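Local coordinates for probable mannosyltransferase KTR4 (Saccharomyces cerevisiae, PDB 5A07), which is a probable mannosyltransferase with a GT-A-type fold, seen here with guanosine-5'-diphosphate and a manganese ion bound, at residues F248-V259 against S369-Y379. Numbering follows the deposited sequence.
Sequences FMNKNDKIYGFV and SSIHWFRDIGY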
loop_
_atom_site.group_PDB
_atom_site.type_symbol
_atom_site.label_atom_id
_atom_site.label_comp_id
_atom_site.label_asym_id
_atom_site.label_seq_id
_atom_site.Cartn_x
_atom_site.Cartn_y
_atom_site.Cartn_z
ATOM N N PHE B 248 13.981 -5.076 10.568
ATOM C CA PHE B 248 13.174 -6.256 10.508
ATOM C C PHE B 248 12.924 -6.683 9.080
ATOM O O PHE B 248 13.075 -7.866 8.710
ATOM C CB PHE B 248 11.855 -6.061 11.258
ATOM C CG PHE B 248 10.850 -7.100 10.959
ATOM C CD1 PHE B 248 10.855 -8.295 11.645
ATOM C CD2 PHE B 248 9.899 -6.899 9.945
ATOM C CE1 PHE B 248 9.962 -9.321 11.338
ATOM C CE2 PHE B 248 8.960 -7.898 9.648
ATOM C CZ PHE B 248 9.006 -9.125 10.327
ATOM N N MET B 249 12.621 -5.719 8.231
ATOM C CA MET B 249 12.359 -6.022 6.801
ATOM C C MET B 249 13.612 -6.641 6.158
ATOM O O MET B 249 13.547 -7.628 5.406
ATOM C CB MET B 249 12.012 -4.763 5.991
ATOM C CG MET B 249 10.848 -3.896 6.426
ATOM S SD MET B 249 9.353 -4.765 6.254
ATOM C CE MET B 249 9.062 -4.524 4.476
ATOM N N ASN B 250 14.719 -5.997 6.389
ATOM C CA ASN B 250 15.961 -6.415 5.786
ATOM C C ASN B 250 16.378 -7.802 6.286
ATOM O O ASN B 250 16.693 -8.697 5.484
ATOM C CB ASN B 250 17.063 -5.410 6.129
ATOM C CG ASN B 250 18.276 -5.630 5.291
ATOM O OD1 ASN B 250 18.295 -5.325 4.125
ATOM N ND2 ASN B 250 19.246 -6.267 5.867
ATOM N N LYS B 251 16.395 -7.987 7.606
ATOM C CA LYS B 251 16.802 -9.231 8.171
ATOM C C LYS B 251 15.879 -10.405 7.821
ATOM O O LYS B 251 16.325 -11.528 7.834
ATOM C CB LYS B 251 16.952 -9.108 9.689
ATOM C CG LYS B 251 17.797 -10.166 10.303
ATOM C CD LYS B 251 19.289 -10.071 9.913
ATOM C CE LYS B 251 20.030 -11.393 10.160
ATOM N NZ LYS B 251 19.957 -11.770 11.599
ATOM N N ASN B 252 14.605 -10.178 7.535
ATOM C CA ASN B 252 13.675 -11.248 7.212
ATOM C C ASN B 252 13.246 -11.291 5.740
ATOM O O ASN B 252 12.254 -11.899 5.394
ATOM C CB ASN B 252 12.498 -11.185 8.194
ATOM C CG ASN B 252 12.953 -11.421 9.621
ATOM O OD1 ASN B 252 13.164 -12.554 10.026
ATOM N ND2 ASN B 252 13.269 -10.335 10.367
ATOM N N ASP B 253 13.994 -10.590 4.896
ATOM C CA ASP B 253 13.794 -10.552 3.448
ATOM C C ASP B 253 12.394 -10.171 3.016
ATOM O O ASP B 253 11.833 -10.738 2.098
ATOM C CB ASP B 253 14.263 -11.887 2.803
ATOM C CG ASP B 253 15.795 -12.081 2.960
ATOM O OD1 ASP B 253 16.531 -11.074 2.866
ATOM O OD2 ASP B 253 16.224 -13.202 3.224
ATOM N N LYS B 254 11.848 -9.121 3.645
ATOM C CA LYS B 254 10.600 -8.583 3.249
ATOM C C LYS B 254 10.792 -7.363 2.393
ATOM O O LYS B 254 11.540 -6.453 2.739
ATOM C CB LYS B 254 9.747 -8.230 4.474
ATOM C CG LYS B 254 9.665 -9.348 5.480
ATOM C CD LYS B 254 9.043 -10.600 4.924
ATOM C CE LYS B 254 8.939 -11.637 6.059
ATOM N NZ LYS B 254 8.444 -12.853 5.399
ATOM N N ILE B 255 10.079 -7.337 1.289
ATOM C CA ILE B 255 10.162 -6.193 0.393
ATOM C C ILE B 255 9.027 -5.196 0.549
ATOM O O ILE B 255 9.039 -4.152 -0.068
ATOM C CB ILE B 255 10.196 -6.643 -1.075
ATOM C CG1 ILE B 255 8.933 -7.351 -1.486
ATOM C CG2 ILE B 255 11.493 -7.475 -1.309
ATOM C CD1 ILE B 255 8.726 -7.523 -3.006
ATOM N N TYR B 256 8.002 -5.562 1.334
ATOM C CA TYR B 256 6.835 -4.707 1.404
ATOM C C TYR B 256 6.102 -5.004 2.708
ATOM O O TYR B 256 5.991 -6.168 3.115
ATOM C CB TYR B 256 5.933 -4.927 0.217
ATOM C CG TYR B 256 4.849 -3.852 0.062
ATOM C CD1 TYR B 256 5.164 -2.612 -0.479
ATOM C CD2 TYR B 256 3.568 -4.066 0.449
ATOM C CE1 TYR B 256 4.206 -1.628 -0.608
ATOM C CE2 TYR B 256 2.590 -3.080 0.278
ATOM C CZ TYR B 256 2.937 -1.874 -0.265
ATOM O OH TYR B 256 1.999 -0.904 -0.425
ATOM N N GLY B 257 5.638 -3.947 3.344
ATOM C CA GLY B 257 4.830 -4.029 4.538
ATOM C C GLY B 257 3.552 -3.232 4.419
ATOM O O GLY B 257 3.565 -2.069 3.926
ATOM N N PHE B 258 2.443 -3.837 4.873
ATOM C CA PHE B 258 1.157 -3.217 4.823
ATOM C C PHE B 258 0.398 -3.481 6.122
ATOM O O PHE B 258 0.746 -4.371 6.902
ATOM C CB PHE B 258 0.352 -3.704 3.603
ATOM C CG PHE B 258 -0.214 -5.110 3.736
ATOM C CD1 PHE B 258 0.546 -6.202 3.452
ATOM C CD2 PHE B 258 -1.505 -5.316 4.161
ATOM C CE1 PHE B 258 0.032 -7.493 3.585
ATOM C CE2 PHE B 258 -2.024 -6.598 4.312
ATOM C CZ PHE B 258 -1.236 -7.672 4.031
ATOM N N VAL B 259 -0.635 -2.694 6.320
ATOM C CA VAL B 259 -1.581 -2.877 7.427
ATOM C C VAL B 259 -3.038 -3.178 7.057
ATOM O O VAL B 259 -3.763 -3.864 7.860
ATOM C CB VAL B 259 -1.566 -1.735 8.483
ATOM C CG1 VAL B 259 -0.262 -1.661 9.230
ATOM C CG2 VAL B 259 -1.874 -0.387 7.862
ATOM N N SER B 369 5.394 -14.480 0.036
ATOM C CA SER B 369 5.910 -14.648 1.399
ATOM C C SER B 369 6.941 -13.543 1.764
ATOM O O SER B 369 7.327 -13.442 2.921
ATOM C CB SER B 369 6.527 -16.039 1.573
ATOM O OG SER B 369 7.674 -16.173 0.735
ATOM N N SER B 370 7.310 -12.708 0.797
ATOM C CA SER B 370 8.126 -11.544 1.024
ATOM C C SER B 370 7.325 -10.257 1.361
ATOM O O SER B 370 7.941 -9.204 1.515
ATOM C CB SER B 370 9.102 -11.252 -0.169
ATOM O OG SER B 370 8.418 -10.783 -1.329
ATOM N N ILE B 371 5.994 -10.354 1.399
ATOM C CA ILE B 371 5.078 -9.224 1.621
ATOM C C ILE B 371 4.483 -9.440 3.034
ATOM O O ILE B 371 3.866 -10.513 3.315
ATOM C CB ILE B 371 3.992 -9.165 0.550
ATOM C CG1 ILE B 371 4.626 -8.971 -0.849
ATOM C CG2 ILE B 371 3.001 -8.090 0.906
ATOM C CD1 ILE B 371 3.640 -9.079 -1.947
ATOM N N HIS B 372 4.797 -8.542 3.950
ATOM C CA HIS B 372 4.555 -8.715 5.366
ATOM C C HIS B 372 3.320 -7.908 5.773
ATOM O O HIS B 372 3.311 -6.666 5.582
ATOM C CB HIS B 372 5.747 -8.272 6.176
ATOM C CG HIS B 372 5.596 -8.424 7.647
ATOM N ND1 HIS B 372 5.675 -9.649 8.279
ATOM C CD2 HIS B 372 5.355 -7.521 8.622
ATOM C CE1 HIS B 372 5.467 -9.499 9.575
ATOM N NE2 HIS B 372 5.290 -8.210 9.819
ATOM N N TRP B 373 2.416 -8.545 6.517
ATOM C CA TRP B 373 1.291 -7.868 7.167
ATOM C C TRP B 373 1.668 -7.460 8.600
ATOM O O TRP B 373 1.844 -8.314 9.488
ATOM C CB TRP B 373 0.042 -8.763 7.188
ATOM C CG TRP B 373 -1.154 -8.157 7.833
ATOM C CD1 TRP B 373 -1.479 -6.861 7.837
ATOM C CD2 TRP B 373 -2.218 -8.829 8.452
ATOM N NE1 TRP B 373 -2.646 -6.645 8.505
ATOM C CE2 TRP B 373 -3.117 -7.851 8.913
ATOM C CE3 TRP B 373 -2.501 -10.178 8.706
ATOM C CZ2 TRP B 373 -4.291 -8.168 9.560
ATOM C CZ3 TRP B 373 -3.639 -10.490 9.358
ATOM C CH2 TRP B 373 -4.540 -9.493 9.771
ATOM N N PHE B 374 1.795 -6.140 8.819
ATOM C CA PHE B 374 2.243 -5.598 10.094
ATOM C C PHE B 374 1.058 -5.550 11.043
ATOM O O PHE B 374 0.488 -4.477 11.338
ATOM C CB PHE B 374 2.857 -4.190 9.922
ATOM C CG PHE B 374 4.319 -4.219 9.630
ATOM C CD1 PHE B 374 5.215 -4.594 10.605
ATOM C CD2 PHE B 374 4.801 -3.897 8.342
ATOM C CE1 PHE B 374 6.588 -4.659 10.312
ATOM C CE2 PHE B 374 6.148 -3.956 8.083
ATOM C CZ PHE B 374 7.053 -4.344 9.058
ATOM N N ARG B 375 0.685 -6.720 11.549
ATOM C CA ARG B 375 -0.480 -6.839 12.419
ATOM C C ARG B 375 -0.344 -5.933 13.642
ATOM O O ARG B 375 -1.355 -5.417 14.156
ATOM C CB ARG B 375 -0.694 -8.310 12.853
ATOM C CG ARG B 375 -1.151 -9.203 11.697
ATOM C CD ARG B 375 -1.108 -10.663 12.116
ATOM N NE ARG B 375 -2.172 -11.001 13.094
ATOM C CZ ARG B 375 -2.298 -12.191 13.672
ATOM N NH1 ARG B 375 -1.460 -13.209 13.349
ATOM N NH2 ARG B 375 -3.246 -12.389 14.563
ATOM N N ASP B 376 0.871 -5.764 14.110
ATOM C CA ASP B 376 1.138 -5.057 15.341
ATOM C C ASP B 376 1.066 -3.539 15.197
ATOM O O ASP B 376 1.068 -2.846 16.252
ATOM C CB ASP B 376 2.511 -5.461 15.980
ATOM C CG ASP B 376 3.712 -5.351 14.990
ATOM O OD1 ASP B 376 3.545 -5.414 13.706
ATOM O OD2 ASP B 376 4.873 -5.249 15.464
ATOM N N ILE B 377 1.069 -3.026 13.959
ATOM C CA ILE B 377 1.059 -1.566 13.743
ATOM C C ILE B 377 -0.395 -1.118 13.749
ATOM O O ILE B 377 -1.102 -1.176 12.744
ATOM C CB ILE B 377 1.861 -1.104 12.520
ATOM C CG1 ILE B 377 3.301 -1.540 12.693
ATOM C CG2 ILE B 377 1.688 0.418 12.430
ATOM C CD1 ILE B 377 4.204 -1.110 11.560
ATOM N N GLY B 378 -0.869 -0.716 14.931
ATOM C CA GLY B 378 -2.197 -0.192 15.070
ATOM C C GLY B 378 -2.268 1.163 14.287
ATOM O O GLY B 378 -1.409 2.033 14.490
ATOM N N TYR B 379 -3.218 1.310 13.399
ATOM C CA TYR B 379 -3.166 2.402 12.428
ATOM C C TYR B 379 -4.525 2.768 11.908
ATOM O O TYR B 379 -5.417 1.874 11.675
ATOM C CB TYR B 379 -2.380 1.966 11.186
ATOM C CG TYR B 379 -2.400 2.980 10.067
ATOM C CD1 TYR B 379 -1.463 3.985 10.053
ATOM C CD2 TYR B 379 -3.190 2.798 8.944
ATOM C CE1 TYR B 379 -1.393 4.887 8.976
ATOM C CE2 TYR B 379 -3.174 3.666 7.873
ATOM C CZ TYR B 379 -2.263 4.761 7.916
ATOM O OH TYR B 379 -2.139 5.620 6.855
HETATM O O HOH W 1 5.791 -12.074 4.874
#
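Strands 256-258 and 371-373 run parallel at one end of the mixed sheet of this GT-A-type fold, and the main chains of Y256, F258, H372 and F374 zip them together. H372 N gives a straight bond to Y256 O (2.8 Å, 180°), F258 N binds H372 O, and F374 N reaches F258 O at 2.8 Å. D253, with positive phi, is the C-prime residue of the Schellman motif that ends helix 245-251, and K254 N closes it on M249 O. The K254 side chain then bends at chi2, and NZ bonds to S369 O (2.8 Å) and to a water, which in turn makes a weak bond to I371 O.

On one face of the sheet, H372, F374 and F248 form an aromatic cluster. The edge of F248 stands against the face of H372, centroids 4.8 Å apart and planes at 60°, while H372 NE2 is held by the hydroxyl of Y434. M249 SD meets the edge of the F374 ring, 3.7 Å from CZ, a Met-aromatic contact. Lacking a side chain, G257 leaves room for that ring beside its CA.

The other face carries F258 and W373. W373 CA lies over the F258 ring in a CH-pi contact, and the indole runs nearly parallel to that ring but slid aside. The indole swings away from its own backbone N (chi1 180°), which sets W373 NE1 3.1 Å from V259 O, above the carbonyl plane. Helix 418-425 packs against both side chains.

Beyond the F374-I377 type I turn, V259 CG2 touches Y379 CD2 at 3.6 Å; the Y379 side chain lies about 7 Å from the manganese ion. This is parallel beta pairing at the end of a sheet, with an aromatic cluster on the H372 face and F258 packed with W373 on the other.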